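Local coordinates for protein transaminase (Bacillus megaterium, PDB 5G09) that is a class-III transaminase that probably moves amino groups between amines and carbonyl compounds by means of a pyridoxal-phosphate cofactor, here joined to 1-phenylethylamine, at residues 146-151 against 240-245; 59-64 against 301-306; 431-436 against 455-460; 127-132 against 265-270. All blocks are in the same frame, centred on the assembly; numbering follows the deposited sequence.

Contacts 1, 2 and 4 lie in the large part of a fold-type I aminotransferase, built on a seven-stranded mixed sheet. Contact 4 packs helix 121-136 on strand 265-269 of that sheet; contact 1 joins loops after strands 140-144 and 231-236; contact 2 uses the loop between strands 293-296 and 308-313. Along the chain contact 1 is nested inside contact 4, itself inside contact 2, whereas contact 3 comes last, in a smaller sheet and helix 451-469. The centres of contacts 1 and 4 are about 15 Å apart, those of contacts 3 and 4 about 34 Å. A segment of each nevertheless touches the same 6DF (V436 for contact 3), so distant parts build one active site.

Contact 1 of 4, residues 146-151 against 240-245; sequences HDYHGW and QGAGSA. With 6DF ([6-methyl-5-oxidanyl-4-[(~{E})-[(1~{R})-1-phenylethyl]iminomethyl]pyridin-3-yl]methyl dihydrogen phosphate), chain R.
Y148 and A242 meet CB to CB at 3.9 Å in the cofactor site of this fold-type I aminotransferase, and both also border the bound 6DF. CB of A242 lies against one face of the 6DF phenyl ring, 3.6 Å from C12, a place that suits a small methyl. With CG anti to the backbone N (chi1 -174°), the Y148 ring is carried to the imine, where CE2 stands 3.1 Å from 6DF N2; the backbone N of G150 lies over one ring face, near the rim. Behind this first shell D147 ties the two loops together. Its OD1 takes the N-H of Q240 NE2 on the anti lone pair at 2.9 Å, the amide and carboxylate planes being 71° apart, and R144 forms a salt bridge to the same oxygen. OD2 receives H149 NE2 at 2.7 Å from above the carboxylate plane. Putting an alanine at D147 would probably cost R144 this countercharge and leave H149 and Q240 each with one fewer hydrogen bond. G243 must lack a side chain because a CB would run into H146 O. A water bridges them, donating to H146 O at 2.8 Å and accepting from G243 N at 2.7 Å.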
# COMPACT_ATOMS: atom_id res chain seq x y z
N HIS D 146 -15.18 14.20 -3.25
CA HIS D 146 -15.79 15.19 -2.29
C HIS D 146 -16.46 14.56 -1.06
O HIS D 146 -16.95 15.28 -0.18
CB HIS D 146 -16.75 16.21 -2.97
CG HIS D 146 -16.19 16.87 -4.20
ND1 HIS D 146 -14.88 17.27 -4.31
CD2 HIS D 146 -16.78 17.21 -5.37
CE1 HIS D 146 -14.67 17.81 -5.50
NE2 HIS D 146 -15.81 17.79 -6.17
N ASP D 147 -16.51 13.23 -0.98
CA ASP D 147 -17.01 12.57 0.25
C ASP D 147 -16.14 12.89 1.45
O ASP D 147 -14.91 12.97 1.36
CB ASP D 147 -17.07 11.04 0.10
CG ASP D 147 -18.39 10.54 -0.47
OD1 ASP D 147 -19.13 11.33 -1.11
OD2 ASP D 147 -18.69 9.35 -0.28
N TYR D 148 -16.81 13.09 2.58
CA TYR D 148 -16.14 13.22 3.85
C TYR D 148 -16.67 12.12 4.79
O TYR D 148 -17.87 12.10 5.11
CB TYR D 148 -16.30 14.62 4.46
CG TYR D 148 -15.46 14.71 5.71
CD1 TYR D 148 -14.10 15.04 5.62
CD2 TYR D 148 -15.98 14.35 6.96
CE1 TYR D 148 -13.29 15.07 6.75
CE2 TYR D 148 -15.17 14.36 8.10
CZ TYR D 148 -13.83 14.72 7.99
OH TYR D 148 -13.01 14.72 9.10
N HIS D 149 -15.78 11.21 5.24
CA HIS D 149 -16.23 10.11 6.12
C HIS D 149 -15.47 10.03 7.42
O HIS D 149 -15.55 9.03 8.13
CB HIS D 149 -16.18 8.76 5.38
CG HIS D 149 -17.08 8.70 4.18
ND1 HIS D 149 -18.45 8.65 4.29
CD2 HIS D 149 -16.81 8.67 2.85
CE1 HIS D 149 -18.99 8.62 3.08
NE2 HIS D 149 -18.02 8.63 2.19
N GLY D 150 -14.69 11.08 7.72
CA GLY D 150 -13.86 11.08 8.93
C GLY D 150 -12.38 11.31 8.67
O GLY D 150 -11.95 11.48 7.51
N TRP D 151 -11.62 11.33 9.76
CA TRP D 151 -10.21 11.77 9.77
C TRP D 151 -9.22 10.68 10.22
O TRP D 151 -8.00 10.83 9.99
CB TRP D 151 -10.02 13.01 10.65
CG TRP D 151 -10.25 12.69 12.10
CD1 TRP D 151 -11.46 12.65 12.76
CD2 TRP D 151 -9.25 12.31 13.05
NE1 TRP D 151 -11.25 12.28 14.08
CE2 TRP D 151 -9.91 12.08 14.28
CE3 TRP D 151 -7.85 12.16 12.99
CZ2 TRP D 151 -9.21 11.70 15.44
CZ3 TRP D 151 -7.15 11.77 14.14
CH2 TRP D 151 -7.84 11.54 15.36
N GLN D 240 -23.86 15.06 0.45
CA GLN D 240 -22.48 15.27 0.93
C GLN D 240 -22.45 16.42 1.94
O GLN D 240 -22.93 17.52 1.64
CB GLN D 240 -21.52 15.52 -0.23
CG GLN D 240 -21.27 14.24 -1.02
CD GLN D 240 -20.52 14.50 -2.31
OE1 GLN D 240 -20.95 15.31 -3.13
NE2 GLN D 240 -19.38 13.82 -2.49
N GLY D 241 -21.93 16.14 3.13
CA GLY D 241 -22.02 17.09 4.24
C GLY D 241 -21.01 18.21 4.07
O GLY D 241 -21.35 19.32 3.59
N ALA D 242 -19.76 17.93 4.44
CA ALA D 242 -18.71 18.90 4.30
C ALA D 242 -18.52 19.27 2.82
O ALA D 242 -18.26 20.43 2.49
CB ALA D 242 -17.41 18.32 4.88
N GLY D 243 -18.63 18.27 1.94
CA GLY D 243 -18.50 18.46 0.49
C GLY D 243 -19.62 19.32 -0.09
O GLY D 243 -19.50 19.81 -1.21
N SER D 244 -20.72 19.45 0.64
CA SER D 244 -21.73 20.48 0.33
C SER D 244 -22.46 20.30 -1.02
O SER D 244 -22.41 21.18 -1.90
CB SER D 244 -21.06 21.86 0.43
OG SER D 244 -20.57 22.05 1.75
N ALA D 245 -23.13 19.15 -1.18
CA ALA D 245 -23.76 18.78 -2.47
C ALA D 245 -25.00 17.91 -2.28
O ALA D 245 -25.06 17.10 -1.36
CB ALA D 245 -22.73 18.09 -3.37
N1 6DF R . -19.06 11.05 8.39
C2 6DF R . -19.60 12.20 7.99
N2 6DF R . -17.57 15.62 9.65
C3 6DF R . -19.22 13.38 8.64
C4 6DF R . -18.30 13.35 9.69
C5 6DF R . -17.77 12.10 10.05
C6 6DF R . -18.17 10.98 9.38
C7 6DF R . -16.97 16.94 10.02
C8 6DF R . -16.88 17.20 11.53
C9 6DF R . -17.48 18.12 9.22
C10 6DF R . -18.84 18.29 8.96
C11 6DF R . -19.26 19.40 8.22
C12 6DF R . -18.32 20.34 7.76
C13 6DF R . -16.96 20.18 8.03
O2P 6DF R . -15.90 13.90 13.48
P 6DF R . -16.41 12.48 13.69
O3P 6DF R . -15.20 11.54 13.78
O1P 6DF R . -17.26 12.35 14.93
O4P 6DF R . -17.35 12.10 12.44
C5' 6DF R . -16.75 11.91 11.15
C2' 6DF R . -20.59 12.14 6.85
O3 6DF R . -19.73 14.55 8.21
C4' 6DF R . -17.80 14.58 10.38
C14 6DF R . -16.55 19.07 8.76
O HOH W 1 -18.80 15.53 1.88

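Contact 2 of 4, residues 59-64 against 301-306; sequences LYCVNL and SSSSLP. With 6DF ([6-methyl-5-oxidanyl-4-[(~{E})-[(1~{R})-1-phenylethyl]iminomethyl]pyridin-3-yl]methyl dihydrogen phosphate), chain R.
S302 OG has two partners: it accepts the backbone N-H of L64 at 3.0 Å, with an N-H...O angle of 142°, and it is also hydrogen-bonded to N344 OD1 of helix 335-350. S302 and its neighbour S303 are the central residues of a type I' beta turn, S301 to S304, in the loop leading to strand 308-313 of the large sheet of a fold-type I aminotransferase. Both have the positive phi that such a turn requires, which serine does not favour; what suits it here is reach, a short side chain bringing a hydroxyl to the backbone of residues 61-64. In S303 the hydroxyl is anti to the carbonyl carbon (chi1 -48°), which swings OG over to C61 O, to which it donates at 2.7 Å. The donor stands well above that carbonyl plane, and the CA of S302 adds a C-H...O contact to the same oxygen at 3.3 Å. Carbons pack round the polar atoms: the CG1 methyl of V62 lies against S302 O, and CB of L64 sits 3.4 Å from S302 OG. F84 of the second subunit packs on C61 and S303, and H334 of that subunit is hydrogen-bonded to S303 O, so the contact also borders the subunit interface. Segment 59-64 also lines the active site, with L59 CD1 3.7 Å from the 6DF methyl C8, and 6DF C11 near the plane at the edge of the Y60 ring. The turn is braced from within: S301 O accepts from both N and OG of S304, while S301 OG donates to L305 O at 2.7 Å, in the carbonyl plane.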
# COMPACT_ATOMS: atom_id res chain seq x y z
N LEU D 59 -21.35 21.59 14.12
CA LEU D 59 -20.98 20.85 12.91
C LEU D 59 -22.18 20.01 12.47
O LEU D 59 -22.07 18.79 12.28
CB LEU D 59 -19.71 20.00 13.17
CG LEU D 59 -18.43 20.78 13.50
CD1 LEU D 59 -17.33 19.86 14.06
CD2 LEU D 59 -17.89 21.56 12.30
N TYR D 60 -23.34 20.66 12.36
CA TYR D 60 -24.60 20.02 11.95
C TYR D 60 -24.87 18.85 12.88
O TYR D 60 -25.29 17.78 12.44
CB TYR D 60 -24.54 19.62 10.44
CG TYR D 60 -23.98 20.78 9.66
CD1 TYR D 60 -24.80 21.86 9.28
CD2 TYR D 60 -22.61 20.87 9.38
CE1 TYR D 60 -24.28 22.96 8.62
CE2 TYR D 60 -22.09 21.97 8.71
CZ TYR D 60 -22.91 23.01 8.34
OH TYR D 60 -22.36 24.09 7.69
N CYS D 61 -24.64 19.06 14.17
CA CYS D 61 -24.53 17.93 15.08
C CYS D 61 -25.24 18.12 16.42
O CYS D 61 -25.18 17.22 17.26
CB CYS D 61 -23.05 17.58 15.34
SG CYS D 61 -22.06 18.91 16.08
N VAL D 62 -25.88 19.27 16.65
CA VAL D 62 -26.55 19.47 17.96
C VAL D 62 -28.07 19.45 17.72
O VAL D 62 -28.80 20.42 18.05
CB VAL D 62 -26.06 20.76 18.70
CG1 VAL D 62 -26.54 20.73 20.14
CG2 VAL D 62 -24.52 20.85 18.68
N ASN D 63 -28.52 18.35 17.11
CA ASN D 63 -29.87 18.22 16.58
C ASN D 63 -30.98 18.62 17.56
O ASN D 63 -31.91 19.34 17.19
CB ASN D 63 -30.12 16.82 16.01
CG ASN D 63 -29.09 16.42 14.95
OD1 ASN D 63 -27.95 16.90 14.96
ND2 ASN D 63 -29.49 15.53 14.02
N LEU D 64 -30.89 18.14 18.79
CA LEU D 64 -31.95 18.35 19.77
C LEU D 64 -32.00 19.80 20.28
O LEU D 64 -32.92 20.18 21.02
CB LEU D 64 -31.77 17.40 20.97
CG LEU D 64 -33.05 16.96 21.69
CD1 LEU D 64 -33.88 16.00 20.86
CD2 LEU D 64 -32.74 16.33 23.03
N SER D 301 -26.34 11.45 19.65
CA SER D 301 -26.46 11.98 21.01
C SER D 301 -26.76 13.49 21.01
O SER D 301 -26.83 14.07 22.07
CB SER D 301 -25.19 11.66 21.82
OG SER D 301 -24.09 12.45 21.39
N SER D 302 -26.95 14.08 19.82
CA SER D 302 -26.91 15.56 19.59
C SER D 302 -25.70 16.22 20.28
O SER D 302 -25.81 17.31 20.87
CB SER D 302 -28.24 16.25 19.99
OG SER D 302 -29.36 15.64 19.32
N SER D 303 -24.55 15.55 20.18
CA SER D 303 -23.26 16.01 20.77
C SER D 303 -23.27 16.26 22.27
O SER D 303 -22.36 16.93 22.82
CB SER D 303 -22.80 17.32 20.09
OG SER D 303 -22.89 17.16 18.71
N SER D 304 -24.28 15.73 22.96
CA SER D 304 -24.37 15.94 24.39
C SER D 304 -23.20 15.25 25.09
O SER D 304 -22.63 15.81 26.02
CB SER D 304 -25.73 15.48 24.96
OG SER D 304 -25.95 14.08 24.69
N LEU D 305 -22.85 14.04 24.63
CA LEU D 305 -21.60 13.38 25.00
C LEU D 305 -21.09 12.63 23.78
O LEU D 305 -21.85 12.34 22.86
CB LEU D 305 -21.81 12.40 26.16
CG LEU D 305 -22.14 12.97 27.55
CD1 LEU D 305 -22.53 11.85 28.50
CD2 LEU D 305 -20.91 13.74 28.06
N PRO D 306 -19.80 12.27 23.75
CA PRO D 306 -19.32 11.57 22.53
C PRO D 306 -19.94 10.17 22.33
O PRO D 306 -19.83 9.31 23.22
CB PRO D 306 -17.81 11.46 22.75
CG PRO D 306 -17.50 12.52 23.78
CD PRO D 306 -18.70 12.59 24.68
N1 6DF R . -19.06 11.05 8.39
C2 6DF R . -19.60 12.20 7.99
N2 6DF R . -17.57 15.62 9.65
C3 6DF R . -19.22 13.38 8.64
C4 6DF R . -18.30 13.35 9.69
C5 6DF R . -17.77 12.10 10.05
C6 6DF R . -18.17 10.98 9.38
C7 6DF R . -16.97 16.94 10.02
C8 6DF R . -16.88 17.20 11.53
C9 6DF R . -17.48 18.12 9.22
C10 6DF R . -18.84 18.29 8.96
C11 6DF R . -19.26 19.40 8.22
C12 6DF R . -18.32 20.34 7.76
C13 6DF R . -16.96 20.18 8.03
O2P 6DF R . -15.90 13.90 13.48
P 6DF R . -16.41 12.48 13.69
O3P 6DF R . -15.20 11.54 13.78
O1P 6DF R . -17.26 12.35 14.93
O4P 6DF R . -17.35 12.10 12.44
C5' 6DF R . -16.75 11.91 11.15
C2' 6DF R . -20.59 12.14 6.85
O3 6DF R . -19.73 14.55 8.21
C4' 6DF R . -17.80 14.58 10.38
C14 6DF R . -16.55 19.07 8.76

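Contact 3 of 4, residues 431-436 against 455-460; sequences VLIGGV and DKAMDA. With 6DF ([6-methyl-5-oxidanyl-4-[(~{E})-[(1~{R})-1-phenylethyl]iminomethyl]pyridin-3-yl]methyl dihydrogen phosphate), chain R.
V431 is the bump on the strand side, and the small faces of A457 and A460 make the hollow that takes it on helix 451-469. A457 and A460 lie three residues apart on the helix, and their lack of bulk lets the strand come close: V431 CB is 3.7 Å from A460 CB. Both branches of the valine touch that same methyl. CG1, anti to the backbone N (chi1 168°), also settles against A457 CA at 4.0 Å and its CB, while CG2 also lies on K456, against its O and its aliphatic CG, the latter 4.1 Å off. The extended chain of K456 thus lends its methylenes to the contact and sends NZ on to the hydroxyl of Y43. Two residues along, I433 presents the same face of the segment; its CD1 reaches past A457 CB to M458 CE at 4.2 Å, the two side chains crossing at about a right angle. M458 is bent at chi2 and chi3, which brings its methyl back toward I433, and it also packs on L368 and L371 of helix 353-374. Replacing V431 with an alanine would probably leave the A457-A460 hollow poorly filled and take from the K456 methylenes the V431 CG2 methyl. The side-chain contacts are apolar, those of a helix laid against strand 431-432, the outermost strand, within this chain, of a small mixed sheet in the smaller part of a fold-type I aminotransferase.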
# COMPACT_ATOMS: atom_id res chain seq x y z
N VAL D 431 -25.32 36.65 13.98
CA VAL D 431 -25.71 35.35 13.43
C VAL D 431 -24.46 34.68 12.84
O VAL D 431 -23.67 35.32 12.17
CB VAL D 431 -26.79 35.51 12.32
CG1 VAL D 431 -27.00 34.23 11.52
CG2 VAL D 431 -28.12 35.98 12.95
N LEU D 432 -24.32 33.40 13.11
CA LEU D 432 -23.28 32.57 12.50
C LEU D 432 -23.88 31.82 11.32
O LEU D 432 -24.74 30.94 11.49
CB LEU D 432 -22.71 31.62 13.54
CG LEU D 432 -21.88 32.31 14.61
CD1 LEU D 432 -21.80 31.50 15.91
CD2 LEU D 432 -20.49 32.54 14.02
N ILE D 433 -23.47 32.18 10.11
CA ILE D 433 -24.01 31.52 8.93
C ILE D 433 -23.00 31.62 7.82
O ILE D 433 -22.30 32.62 7.69
CB ILE D 433 -25.39 32.11 8.54
CG1 ILE D 433 -26.15 31.13 7.66
CG2 ILE D 433 -25.25 33.48 7.89
CD1 ILE D 433 -27.64 31.43 7.50
N GLY D 434 -22.89 30.57 7.02
CA GLY D 434 -21.82 30.52 6.03
C GLY D 434 -21.71 29.15 5.42
O GLY D 434 -22.72 28.54 5.12
N GLY D 435 -20.48 28.66 5.23
CA GLY D 435 -20.29 27.30 4.74
C GLY D 435 -18.83 26.87 4.89
O GLY D 435 -18.00 27.66 5.37
N VAL D 436 -18.51 25.64 4.47
CA VAL D 436 -17.13 25.13 4.52
C VAL D 436 -16.46 25.10 3.14
O VAL D 436 -15.21 25.18 3.02
CB VAL D 436 -17.04 23.77 5.25
CG1 VAL D 436 -17.39 23.93 6.73
CG2 VAL D 436 -17.96 22.73 4.62
N ASP D 455 -36.06 33.44 10.66
CA ASP D 455 -36.21 34.78 10.08
C ASP D 455 -34.99 35.64 10.31
O ASP D 455 -34.48 36.31 9.39
CB ASP D 455 -37.46 35.47 10.66
CG ASP D 455 -38.74 34.82 10.20
OD1 ASP D 455 -38.75 34.14 9.16
OD2 ASP D 455 -39.76 35.00 10.89
N LYS D 456 -34.53 35.64 11.55
CA LYS D 456 -33.36 36.38 11.96
C LYS D 456 -32.12 35.94 11.13
O LYS D 456 -31.36 36.79 10.66
CB LYS D 456 -33.16 36.18 13.47
CG LYS D 456 -31.95 36.88 14.04
CD LYS D 456 -31.91 36.75 15.56
CE LYS D 456 -30.58 37.24 16.09
NZ LYS D 456 -30.56 37.20 17.58
N ALA D 457 -31.95 34.63 10.94
CA ALA D 457 -30.78 34.16 10.17
C ALA D 457 -30.91 34.51 8.70
O ALA D 457 -29.94 34.91 8.07
CB ALA D 457 -30.56 32.66 10.34
N MET D 458 -32.12 34.37 8.15
CA MET D 458 -32.36 34.76 6.75
C MET D 458 -32.22 36.27 6.51
O MET D 458 -31.73 36.69 5.45
CB MET D 458 -33.74 34.26 6.29
CG MET D 458 -33.89 32.73 6.25
SD MET D 458 -32.82 31.88 5.06
CE MET D 458 -31.61 31.24 6.21
N ASP D 459 -32.61 37.08 7.50
CA ASP D 459 -32.32 38.53 7.47
C ASP D 459 -30.83 38.80 7.43
O ASP D 459 -30.39 39.60 6.61
CB ASP D 459 -32.93 39.26 8.68
CG ASP D 459 -34.42 39.52 8.51
OD1 ASP D 459 -34.94 39.49 7.36
OD2 ASP D 459 -35.10 39.76 9.54
N ALA D 460 -30.06 38.16 8.31
CA ALA D 460 -28.60 38.36 8.31
C ALA D 460 -27.99 38.00 6.96
O ALA D 460 -27.10 38.70 6.47
CB ALA D 460 -27.95 37.55 9.44
N1 6DF R . -19.06 11.05 8.39
C2 6DF R . -19.60 12.20 7.99
N2 6DF R . -17.57 15.62 9.65
C3 6DF R . -19.22 13.38 8.64
C4 6DF R . -18.30 13.35 9.69
C5 6DF R . -17.77 12.10 10.05
C6 6DF R . -18.17 10.98 9.38
C7 6DF R . -16.97 16.94 10.02
C8 6DF R . -16.88 17.20 11.53
C9 6DF R . -17.48 18.12 9.22
C10 6DF R . -18.84 18.29 8.96
C11 6DF R . -19.26 19.40 8.22
C12 6DF R . -18.32 20.34 7.76
C13 6DF R . -16.96 20.18 8.03
O2P 6DF R . -15.90 13.90 13.48
P 6DF R . -16.41 12.48 13.69
O3P 6DF R . -15.20 11.54 13.78
O1P 6DF R . -17.26 12.35 14.93
O4P 6DF R . -17.35 12.10 12.44
C5' 6DF R . -16.75 11.91 11.15
C2' 6DF R . -20.59 12.14 6.85
O3 6DF R . -19.73 14.55 8.21
C4' 6DF R . -17.80 14.58 10.38
C14 6DF R . -16.55 19.07 8.76

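Contact 4 of 4, residues 127-132 against 265-270; sequences TALNIA and LWINDE. With 6DF ([6-methyl-5-oxidanyl-4-[(~{E})-[(1~{R})-1-phenylethyl]iminomethyl]pyridin-3-yl]methyl dihydrogen phosphate), chain R.
The flat indole of W266 leaves strand 265-269 toward helix 251-262, while its neighbour I267 turns to the other face of the sheet and meets A132 of helix 121-136. The backbone N of N268 lies 4.0 Å above one face of that indole, near its rim, and NE1 is hydrogen-bonded to T236. Alternation along the strand thus gives L265 and I267 to one layer and W266 to the next, as in the alpha-beta-alpha sandwich of fold-type I enzymes. The helix and strand run antiparallel, their segment directions 174° apart with axes 10.3 Å from each other. A128 and A132, one turn apart, turn their small methyls toward the strand, so the branched side chains of the strand can come in between. I267 CD1 rests on A132 CB at 4.0 Å, its CG1 arm held anti to the carbonyl carbon (chi1 -55°), and CG2 faces A128 CB at 4.3 Å. L129 starts out pointing away yet brings CD2 within 4.4 Å of I267 CD1. Toward the start of the strand, L265 CD1 meets A132 CB at 3.9 Å, and A233 of the adjoining strand 231-236 touches A132, L265 and I267. The side chains that meet are all apolar, yet the same strand delivers D269 to the cofactor: its OD2 is 2.8 Å from the pyridine N1 of 6DF and is also hydrogen-bonded to H149 ND1. Such an aspartate is, in this fold, generally taken to keep the pyridine nitrogen protonated.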
# COMPACT_ATOMS: atom_id res chain seq x y z
N THR D 127 -15.28 1.05 11.94
CA THR D 127 -16.01 -0.19 12.24
C THR D 127 -16.76 -0.75 11.01
O THR D 127 -16.66 -1.95 10.71
CB THR D 127 -16.96 0.04 13.44
OG1 THR D 127 -16.22 0.60 14.53
CG2 THR D 127 -17.56 -1.32 13.90
N ALA D 128 -17.51 0.11 10.33
CA ALA D 128 -18.27 -0.28 9.16
C ALA D 128 -17.38 -0.83 8.03
O ALA D 128 -17.71 -1.84 7.43
CB ALA D 128 -19.12 0.88 8.64
N LEU D 129 -16.24 -0.18 7.79
CA LEU D 129 -15.29 -0.65 6.79
C LEU D 129 -14.77 -2.04 7.17
O LEU D 129 -14.70 -2.91 6.32
CB LEU D 129 -14.11 0.35 6.57
CG LEU D 129 -14.47 1.77 6.07
CD1 LEU D 129 -13.27 2.71 6.19
CD2 LEU D 129 -15.02 1.74 4.64
N ASN D 130 -14.40 -2.22 8.44
CA ASN D 130 -13.86 -3.50 8.90
C ASN D 130 -14.91 -4.61 8.72
O ASN D 130 -14.60 -5.68 8.21
CB ASN D 130 -13.41 -3.46 10.36
CG ASN D 130 -12.21 -2.55 10.60
OD1 ASN D 130 -11.50 -2.15 9.65
ND2 ASN D 130 -11.93 -2.26 11.87
N ILE D 131 -16.14 -4.35 9.16
CA ILE D 131 -17.20 -5.32 9.04
C ILE D 131 -17.51 -5.63 7.56
O ILE D 131 -17.64 -6.80 7.20
CB ILE D 131 -18.49 -4.82 9.72
CG1 ILE D 131 -18.32 -4.72 11.23
CG2 ILE D 131 -19.63 -5.79 9.44
CD1 ILE D 131 -19.42 -3.84 11.83
N ALA D 132 -17.64 -4.60 6.70
CA ALA D 132 -17.93 -4.86 5.27
C ALA D 132 -16.85 -5.75 4.64
O ALA D 132 -17.16 -6.66 3.83
CB ALA D 132 -18.02 -3.56 4.48
N LEU D 265 -21.80 -4.63 -1.18
CA LEU D 265 -22.52 -3.95 -0.11
C LEU D 265 -22.67 -2.45 -0.32
O LEU D 265 -21.87 -1.82 -1.03
CB LEU D 265 -21.88 -4.20 1.27
CG LEU D 265 -21.80 -5.65 1.78
CD1 LEU D 265 -21.02 -5.72 3.10
CD2 LEU D 265 -23.18 -6.28 1.96
N TRP D 266 -23.74 -1.90 0.28
CA TRP D 266 -23.92 -0.48 0.29
C TRP D 266 -23.87 0.02 1.74
O TRP D 266 -24.69 -0.38 2.58
CB TRP D 266 -25.22 -0.08 -0.42
CG TRP D 266 -25.54 1.38 -0.28
CD1 TRP D 266 -24.64 2.44 -0.31
CD2 TRP D 266 -26.84 1.97 -0.14
NE1 TRP D 266 -25.32 3.64 -0.15
CE2 TRP D 266 -26.67 3.37 -0.05
CE3 TRP D 266 -28.14 1.44 -0.05
CZ2 TRP D 266 -27.76 4.26 0.13
CZ3 TRP D 266 -29.23 2.34 0.13
CH2 TRP D 266 -29.02 3.71 0.21
N ILE D 267 -22.85 0.83 2.03
CA ILE D 267 -22.75 1.53 3.32
C ILE D 267 -23.22 2.92 3.07
O ILE D 267 -22.67 3.61 2.23
CB ILE D 267 -21.28 1.63 3.83
CG1 ILE D 267 -20.65 0.24 3.89
CG2 ILE D 267 -21.24 2.31 5.23
CD1 ILE D 267 -19.14 0.24 4.13
N ASN D 268 -24.27 3.35 3.77
CA ASN D 268 -24.60 4.74 3.75
C ASN D 268 -24.22 5.38 5.08
O ASN D 268 -24.61 4.91 6.12
CB ASN D 268 -26.06 5.04 3.42
CG ASN D 268 -26.26 6.52 3.19
OD1 ASN D 268 -25.62 7.08 2.31
ND2 ASN D 268 -27.07 7.18 4.02
N ASP D 269 -23.42 6.43 5.00
CA ASP D 269 -22.86 7.11 6.14
C ASP D 269 -23.90 8.12 6.56
O ASP D 269 -24.10 9.12 5.89
CB ASP D 269 -21.55 7.82 5.71
CG ASP D 269 -20.82 8.49 6.88
OD1 ASP D 269 -21.41 8.65 7.95
OD2 ASP D 269 -19.62 8.90 6.70
N GLU D 270 -24.58 7.82 7.66
CA GLU D 270 -25.60 8.73 8.20
C GLU D 270 -25.06 9.59 9.34
O GLU D 270 -25.86 10.10 10.12
CB GLU D 270 -26.82 7.92 8.71
CG GLU D 270 -27.63 7.26 7.60
CD GLU D 270 -28.54 8.25 6.89
OE1 GLU D 270 -28.85 9.33 7.48
OE2 GLU D 270 -28.95 7.94 5.74
N1 6DF R . -19.06 11.05 8.39
C2 6DF R . -19.60 12.20 7.99
N2 6DF R . -17.57 15.62 9.65
C3 6DF R . -19.22 13.38 8.64
C4 6DF R . -18.30 13.35 9.69
C5 6DF R . -17.77 12.10 10.05
C6 6DF R . -18.17 10.98 9.38
C7 6DF R . -16.97 16.94 10.02
C8 6DF R . -16.88 17.20 11.53
C9 6DF R . -17.48 18.12 9.22
C10 6DF R . -18.84 18.29 8.96
C11 6DF R . -19.26 19.40 8.22
C12 6DF R . -18.32 20.34 7.76
C13 6DF R . -16.96 20.18 8.03
O2P 6DF R . -15.90 13.90 13.48
P 6DF R . -16.41 12.48 13.69
O3P 6DF R . -15.20 11.54 13.78
O1P 6DF R . -17.26 12.35 14.93
O4P 6DF R . -17.35 12.10 12.44
C5' 6DF R . -16.75 11.91 11.15
C2' 6DF R . -20.59 12.14 6.85
O3 6DF R . -19.73 14.55 8.21
C4' 6DF R . -17.80 14.58 10.38
C14 6DF R . -16.55 19.07 8.76